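Local atomic coordinates of cellulose-binding protein (Saccharophagus degradans, PDB entry 2X32), a protein that binds a long polyisoprenoid diphosphate through its YceI-like domain and is implicated in plant cell wall breakdown. Residues A[41-54]-A[74-88]. Numbering follows the deposited sequence.
Sequences ISTAGEAQLVIDLN and TATYSVATVTVPVDL. With OTP ((2E,6E,10E,14E,18E,22E,26E)-3,7,11,15,19,23,27,31-octamethyldotriaconta-2,6,10,14,18,22,26,30-octaenyl trihydrogen diphosphate), chain C.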
loop_
_atom_site.group_PDB
_atom_site.type_symbol
_atom_site.label_atom_id
_atom_site.label_comp_id
_atom_site.label_asym_id
_atom_site.label_seq_id
_atom_site.Cartn_x
_atom_site.Cartn_y
_atom_site.Cartn_z
ATOM N N ILE A 41 6.728 -12.541 5.288
ATOM C CA ILE A 41 7.275 -12.165 6.596
ATOM C C ILE A 41 8.397 -13.151 6.877
ATOM O O ILE A 41 8.152 -14.358 6.883
ATOM C CB ILE A 41 6.230 -12.192 7.680
ATOM C CG1 ILE A 41 4.978 -11.378 7.298
ATOM C CG2 ILE A 41 6.841 -11.736 8.967
ATOM C CD1 ILE A 41 3.831 -11.459 8.280
ATOM N N SER A 42 9.603 -12.634 7.080
ATOM C CA SER A 42 10.746 -13.513 7.308
ATOM C C SER A 42 10.709 -14.084 8.725
ATOM O O SER A 42 10.084 -13.542 9.626
ATOM C CB SER A 42 12.009 -12.730 7.107
ATOM O OG SER A 42 12.246 -11.812 8.177
ATOM N N THR A 43 11.444 -15.182 8.931
ATOM C CA THR A 43 11.595 -15.765 10.268
ATOM C C THR A 43 12.351 -14.839 11.238
ATOM O O THR A 43 12.261 -14.987 12.445
ATOM C CB THR A 43 12.261 -17.102 10.190
ATOM O OG1 THR A 43 13.554 -16.922 9.582
ATOM C CG2 THR A 43 11.382 -18.147 9.418
ATOM N N ALA A 44 13.065 -13.838 10.686
ATOM C CA ALA A 44 13.678 -12.778 11.490
ATOM C C ALA A 44 12.759 -11.612 11.846
ATOM O O ALA A 44 13.171 -10.639 12.472
ATOM C CB ALA A 44 14.951 -12.291 10.811
ATOM N N GLY A 45 11.500 -11.718 11.420
ATOM C CA GLY A 45 10.485 -10.780 11.810
ATOM C C GLY A 45 10.390 -9.548 10.939
ATOM O O GLY A 45 10.013 -8.515 11.439
ATOM N N GLU A 46 10.807 -9.646 9.696
ATOM C CA GLU A 46 10.646 -8.522 8.761
ATOM C C GLU A 46 9.501 -8.853 7.845
ATOM O O GLU A 46 9.570 -9.796 7.039
ATOM C CB GLU A 46 11.907 -8.218 7.960
ATOM C CG GLU A 46 11.651 -6.995 6.995
ATOM C CD GLU A 46 12.913 -6.381 6.399
ATOM O OE1 GLU A 46 13.329 -6.857 5.309
ATOM O OE2 GLU A 46 13.423 -5.389 7.001
ATOM N N ALA A 47 8.439 -8.048 7.938
ATOM C CA ALA A 47 7.341 -8.128 7.005
ATOM C C ALA A 47 7.585 -7.210 5.834
ATOM O O ALA A 47 8.073 -6.086 6.005
ATOM C CB ALA A 47 6.025 -7.725 7.678
ATOM N N GLN A 48 7.244 -7.670 4.630
ATOM C CA GLN A 48 7.343 -6.832 3.478
ATOM C C GLN A 48 6.061 -6.902 2.655
ATOM O O GLN A 48 5.396 -7.935 2.583
ATOM C CB GLN A 48 8.601 -7.206 2.687
ATOM C CG GLN A 48 8.991 -6.277 1.588
ATOM C CD GLN A 48 10.427 -6.503 1.166
ATOM O OE1 GLN A 48 11.370 -5.954 1.754
ATOM N NE2 GLN A 48 10.602 -7.305 0.127
ATOM N N LEU A 49 5.736 -5.775 2.046
ATOM C CA LEU A 49 4.671 -5.697 1.060
ATOM C C LEU A 49 5.362 -4.996 -0.136
ATOM O O LEU A 49 5.878 -3.893 -0.009
ATOM C CB LEU A 49 3.490 -4.850 1.517
ATOM C CG LEU A 49 2.442 -4.598 0.431
ATOM C CD1 LEU A 49 1.723 -5.941 0.078
ATOM C CD2 LEU A 49 1.403 -3.590 0.912
ATOM N N VAL A 50 5.347 -5.620 -1.309
ATOM C CA VAL A 50 5.882 -5.032 -2.516
ATOM C C VAL A 50 4.664 -4.739 -3.438
ATOM O O VAL A 50 3.872 -5.632 -3.792
ATOM C CB VAL A 50 6.849 -5.957 -3.219
ATOM C CG1 VAL A 50 7.391 -5.320 -4.537
ATOM C CG2 VAL A 50 7.978 -6.398 -2.281
ATOM N N ILE A 51 4.552 -3.473 -3.817
ATOM C CA ILE A 51 3.454 -2.998 -4.601
ATOM C C ILE A 51 3.963 -2.767 -6.037
ATOM O O ILE A 51 4.846 -1.954 -6.261
ATOM C CB ILE A 51 2.919 -1.656 -4.048
ATOM C CG1 ILE A 51 2.423 -1.848 -2.621
ATOM C CG2 ILE A 51 1.748 -1.143 -4.943
ATOM C CD1 ILE A 51 2.631 -0.690 -1.763
ATOM N N ASP A 52 3.401 -3.494 -7.009
ATOM C CA ASP A 52 3.803 -3.355 -8.392
ATOM C C ASP A 52 3.158 -2.126 -9.018
ATOM O O ASP A 52 1.962 -2.097 -9.293
ATOM C CB ASP A 52 3.404 -4.619 -9.137
ATOM C CG ASP A 52 3.633 -4.557 -10.637
ATOM O OD1 ASP A 52 4.200 -3.556 -11.129
ATOM O OD2 ASP A 52 3.178 -5.532 -11.326
ATOM N N LEU A 53 3.959 -1.070 -9.191
ATOM C CA LEU A 53 3.370 0.204 -9.568
ATOM C C LEU A 53 2.912 0.181 -11.031
ATOM O O LEU A 53 2.001 0.943 -11.430
ATOM C CB LEU A 53 4.377 1.333 -9.331
ATOM C CG LEU A 53 4.763 1.532 -7.883
ATOM C CD1 LEU A 53 5.859 2.569 -7.778
ATOM C CD2 LEU A 53 3.532 1.959 -7.026
ATOM N N ASN A 54 3.432 -0.754 -11.829
ATOM C CA ASN A 54 2.866 -0.992 -13.160
ATOM C C ASN A 54 1.483 -1.624 -13.209
ATOM O O ASN A 54 0.820 -1.577 -14.248
ATOM C CB ASN A 54 3.813 -1.848 -14.021
ATOM C CG ASN A 54 5.001 -1.057 -14.506
ATOM O OD1 ASN A 54 4.825 0.018 -15.106
ATOM N ND2 ASN A 54 6.195 -1.567 -14.242
ATOM N N THR A 74 7.490 4.625 -13.624
ATOM C CA THR A 74 7.797 3.212 -13.443
ATOM C C THR A 74 9.005 2.667 -14.223
ATOM O O THR A 74 9.533 1.608 -13.832
ATOM C CB THR A 74 6.577 2.321 -13.697
ATOM O OG1 THR A 74 6.201 2.379 -15.061
ATOM C CG2 THR A 74 5.397 2.699 -12.765
ATOM N N ALA A 75 9.456 3.354 -15.261
ATOM C CA ALA A 75 10.711 2.909 -15.932
ATOM C C ALA A 75 11.878 3.005 -14.943
ATOM O O ALA A 75 12.873 2.261 -15.053
ATOM C CB ALA A 75 10.974 3.656 -17.203
ATOM N N THR A 76 11.775 3.919 -13.966
ATOM C CA THR A 76 12.783 4.067 -12.915
ATOM C C THR A 76 12.419 3.370 -11.641
ATOM O O THR A 76 13.249 2.704 -10.976
ATOM C CB THR A 76 13.015 5.570 -12.656
ATOM O OG1 THR A 76 13.471 6.167 -13.893
ATOM C CG2 THR A 76 14.073 5.812 -11.580
ATOM N N TYR A 77 11.114 3.447 -11.342
ATOM C CA TYR A 77 10.564 2.950 -10.084
ATOM C C TYR A 77 9.430 1.944 -10.342
ATOM O O TYR A 77 8.238 2.312 -10.394
ATOM C CB TYR A 77 10.025 4.090 -9.236
ATOM C CG TYR A 77 10.994 5.207 -8.967
ATOM C CD1 TYR A 77 12.091 5.025 -8.160
ATOM C CD2 TYR A 77 10.840 6.401 -9.590
ATOM C CE1 TYR A 77 12.981 6.021 -7.937
ATOM C CE2 TYR A 77 11.737 7.427 -9.360
ATOM C CZ TYR A 77 12.834 7.191 -8.543
ATOM O OH TYR A 77 13.739 8.219 -8.324
ATOM N N SER A 78 9.765 0.666 -10.538
ATOM C CA SER A 78 8.761 -0.305 -10.954
ATOM C C SER A 78 7.866 -0.721 -9.752
ATOM O O SER A 78 6.714 -1.134 -9.938
ATOM C CB SER A 78 9.372 -1.532 -11.594
ATOM O OG SER A 78 10.308 -2.110 -10.721
ATOM N N VAL A 79 8.434 -0.716 -8.556
ATOM C CA VAL A 79 7.748 -1.163 -7.328
ATOM C C VAL A 79 7.936 -0.174 -6.193
ATOM O O VAL A 79 8.878 0.614 -6.215
ATOM C CB VAL A 79 8.161 -2.554 -6.877
ATOM C CG1 VAL A 79 7.924 -3.559 -7.991
ATOM C CG2 VAL A 79 9.607 -2.630 -6.417
ATOM N N ALA A 80 6.980 -0.178 -5.260
ATOM C CA ALA A 80 7.077 0.503 -3.944
ATOM C C ALA A 80 7.154 -0.603 -2.898
ATOM O O ALA A 80 6.477 -1.644 -3.023
ATOM C CB ALA A 80 5.897 1.434 -3.671
ATOM N N THR A 81 8.036 -0.448 -1.929
ATOM C CA THR A 81 8.307 -1.532 -0.968
ATOM C C THR A 81 8.079 -1.025 0.425
ATOM O O THR A 81 8.636 0.024 0.826
ATOM C CB THR A 81 9.740 -1.995 -1.101
ATOM O OG1 THR A 81 9.946 -2.429 -2.441
ATOM C CG2 THR A 81 10.024 -3.095 -0.117
ATOM N N VAL A 82 7.226 -1.712 1.178
ATOM C CA VAL A 82 7.001 -1.426 2.578
ATOM C C VAL A 82 7.678 -2.502 3.424
ATOM O O VAL A 82 7.519 -3.691 3.171
ATOM C CB VAL A 82 5.486 -1.456 2.933
ATOM C CG1 VAL A 82 5.259 -1.051 4.370
ATOM C CG2 VAL A 82 4.678 -0.549 1.992
ATOM N N THR A 83 8.421 -2.070 4.430
ATOM C CA THR A 83 9.032 -3.000 5.356
ATOM C C THR A 83 8.611 -2.652 6.775
ATOM O O THR A 83 8.534 -1.474 7.149
ATOM C CB THR A 83 10.554 -2.987 5.209
ATOM O OG1 THR A 83 10.917 -3.129 3.833
ATOM C CG2 THR A 83 11.147 -4.110 5.984
ATOM N N VAL A 84 8.286 -3.678 7.580
ATOM C CA VAL A 84 7.694 -3.479 8.949
ATOM C C VAL A 84 8.291 -4.557 9.838
ATOM O O VAL A 84 8.151 -5.729 9.518
ATOM C CB VAL A 84 6.167 -3.672 8.941
ATOM C CG1 VAL A 84 5.550 -3.463 10.376
ATOM C CG2 VAL A 84 5.380 -2.773 7.894
ATOM N N PRO A 85 8.883 -4.179 10.979
ATOM C CA PRO A 85 9.280 -5.193 11.971
ATOM C C PRO A 85 8.072 -5.765 12.663
ATOM O O PRO A 85 7.133 -5.019 13.023
ATOM C CB PRO A 85 10.142 -4.404 12.989
ATOM C CG PRO A 85 9.769 -3.029 12.761
ATOM C CD PRO A 85 9.482 -2.869 11.301
ATOM N N VAL A 86 8.033 -7.096 12.787
ATOM C CA VAL A 86 6.870 -7.774 13.358
ATOM C C VAL A 86 7.364 -8.665 14.493
ATOM O O VAL A 86 8.474 -9.183 14.411
ATOM C CB VAL A 86 6.224 -8.650 12.237
ATOM C CG1 VAL A 86 5.318 -9.823 12.754
ATOM C CG2 VAL A 86 5.497 -7.662 11.327
ATOM N N ASP A 87 6.543 -8.784 15.527
ATOM C CA ASP A 87 6.755 -9.724 16.651
ATOM C C ASP A 87 6.054 -11.018 16.312
ATOM O O ASP A 87 4.877 -11.181 16.510
ATOM C CB ASP A 87 6.169 -9.106 17.910
ATOM C CG ASP A 87 6.368 -9.967 19.144
ATOM O OD1 ASP A 87 6.731 -11.164 19.041
ATOM O OD2 ASP A 87 6.214 -9.405 20.256
ATOM N N LEU A 88 6.826 -11.987 15.826
ATOM C CA LEU A 88 6.237 -13.247 15.407
ATOM C C LEU A 88 5.584 -14.006 16.564
ATOM O O LEU A 88 4.623 -14.746 16.341
ATOM C CB LEU A 88 7.304 -14.179 14.792
ATOM C CG LEU A 88 7.861 -13.709 13.421
ATOM C CD1 LEU A 88 8.950 -14.656 12.978
ATOM C CD2 LEU A 88 6.803 -13.705 12.423
HETATM O O7 OTP C . -11.307 14.798 -15.143
HETATM P P2 OTP C . -10.665 14.105 -16.316
HETATM O O5 OTP C . -10.389 15.045 -17.476
HETATM O O6 OTP C . -11.314 12.805 -16.706
HETATM O O4 OTP C . -9.153 13.742 -15.764
HETATM P P1 OTP C . -8.559 12.272 -15.449
HETATM O O2 OTP C . -9.129 11.897 -14.095
HETATM O O3 OTP C . -8.548 11.322 -16.629
HETATM O O1 OTP C . -6.998 12.461 -15.062
HETATM C C40 OTP C . -6.703 13.113 -13.811
HETATM C C39 OTP C . -5.920 12.173 -12.885
HETATM C C37 OTP C . -6.218 11.992 -11.613
HETATM C C38 OTP C . -7.387 12.618 -10.841
HETATM C C36 OTP C . -5.341 11.076 -10.764
HETATM C C35 OTP C . -4.462 11.790 -9.771
HETATM C C34 OTP C . -3.692 10.784 -8.894
HETATM C C32 OTP C . -3.375 10.957 -7.605
HETATM C C33 OTP C . -3.837 12.138 -6.821
HETATM C C31 OTP C . -2.665 9.796 -6.893
HETATM C C30 OTP C . -1.346 10.079 -6.221
HETATM C C29 OTP C . -0.817 8.863 -5.467
HETATM C C27 OTP C . -0.158 8.921 -4.314
HETATM C C28 OTP C . 0.275 10.210 -3.621
HETATM C C26 OTP C . 0.191 7.663 -3.550
HETATM C C25 OTP C . -0.312 6.354 -4.120
HETATM C C24 OTP C . -0.312 5.183 -3.124
HETATM C C22 OTP C . 0.595 4.211 -3.053
HETATM C C23 OTP C . 1.726 3.989 -4.026
HETATM C C21 OTP C . 0.455 3.200 -1.952
HETATM C C20 OTP C . 1.557 3.316 -0.866
HETATM C C19 OTP C . 1.457 2.255 0.230
HETATM C C17 OTP C . 1.009 2.442 1.471
HETATM C C18 OTP C . 0.685 3.750 2.102
HETATM C C16 OTP C . 0.805 1.223 2.359
HETATM C C15 OTP C . 1.640 1.264 3.606
HETATM C C14 OTP C . 1.697 -0.084 4.280
HETATM C C12 OTP C . 1.740 -0.282 5.621
HETATM C C13 OTP C . 1.667 0.877 6.614
HETATM C C11 OTP C . 1.845 -1.643 6.226
HETATM C C10 OTP C . 1.714 -2.810 5.332
HETATM C C9 OTP C . 1.564 -4.172 6.013
HETATM C C7 OTP C . 2.505 -5.124 6.122
HETATM C C8 OTP C . 3.877 -5.099 5.479
HETATM C C6 OTP C . 2.163 -6.363 6.916
HETATM C C5 OTP C . 2.665 -6.341 8.347
HETATM C C4 OTP C . 2.396 -7.624 9.078
HETATM C C2 OTP C . 2.068 -7.675 10.373
HETATM C C3 OTP C . 1.923 -6.550 11.339
HETATM C C1 OTP C . 1.854 -9.032 10.984
HETATM O O HOH W 1 8.709 -0.521 -15.290
#
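A47 and V84, a hydrogen-bonded antiparallel pair, sit side by side on the face that meets the isoprenoid and illustrate how a curled sheet moulds itself to a lipid. Strands 46-52 and 79-85 run antiparallel, their axes 4.6 Å apart at closest approach, and backbone bonds continue past both ends, from G45 O to V86 N and from L53 N to S78 O. The lipid-facing row is bulky in the middle, with A47 towards one end and A80 towards the other as its low points. The short A47 CB leaves a dip into which V86 CG2 leans, 3.7 Å away, and the same V86 CG2 meets OTP C2 at 3.6 Å. With V82 CG1 anti to the backbone N (chi1 -176°), both methyls of V82 bear on the isoprenoid around OTP C14, CG1 lying 3.7 Å from that atom. At the far end L53 fills the hollow over A80, CD2 being 4.1 Å from A80 CB, while its CD1 reaches back to Y77 O. The other face carries Q48, V50, V79 and T81, where V50 CG1 nestles against V79 CB.

Side-chain contacts continue past both ends of the paired strands. T74 OG1 donates to N54 OD1 over 2.7 Å, one water joins N54 ND2 to T74 O, and T74 CG2 backs onto L53 CB. Replacing T74 by alanine removes both branches, which is likely to leave N54 OD1 without its hydroxyl donor and L53 CB without its methyl neighbour. At the other end L88 CD1 rests against the type I turn S42 to G45, 3.4 Å from T43 O. Within the antiparallel sheet of this YceI-like fold, strand 28-42 flanks 46-52 and strand 99-109 flanks 79-85; L49 packs on L11 and L18 of strand 7-24, and helix 61-72 lies in the connection between the paired strands.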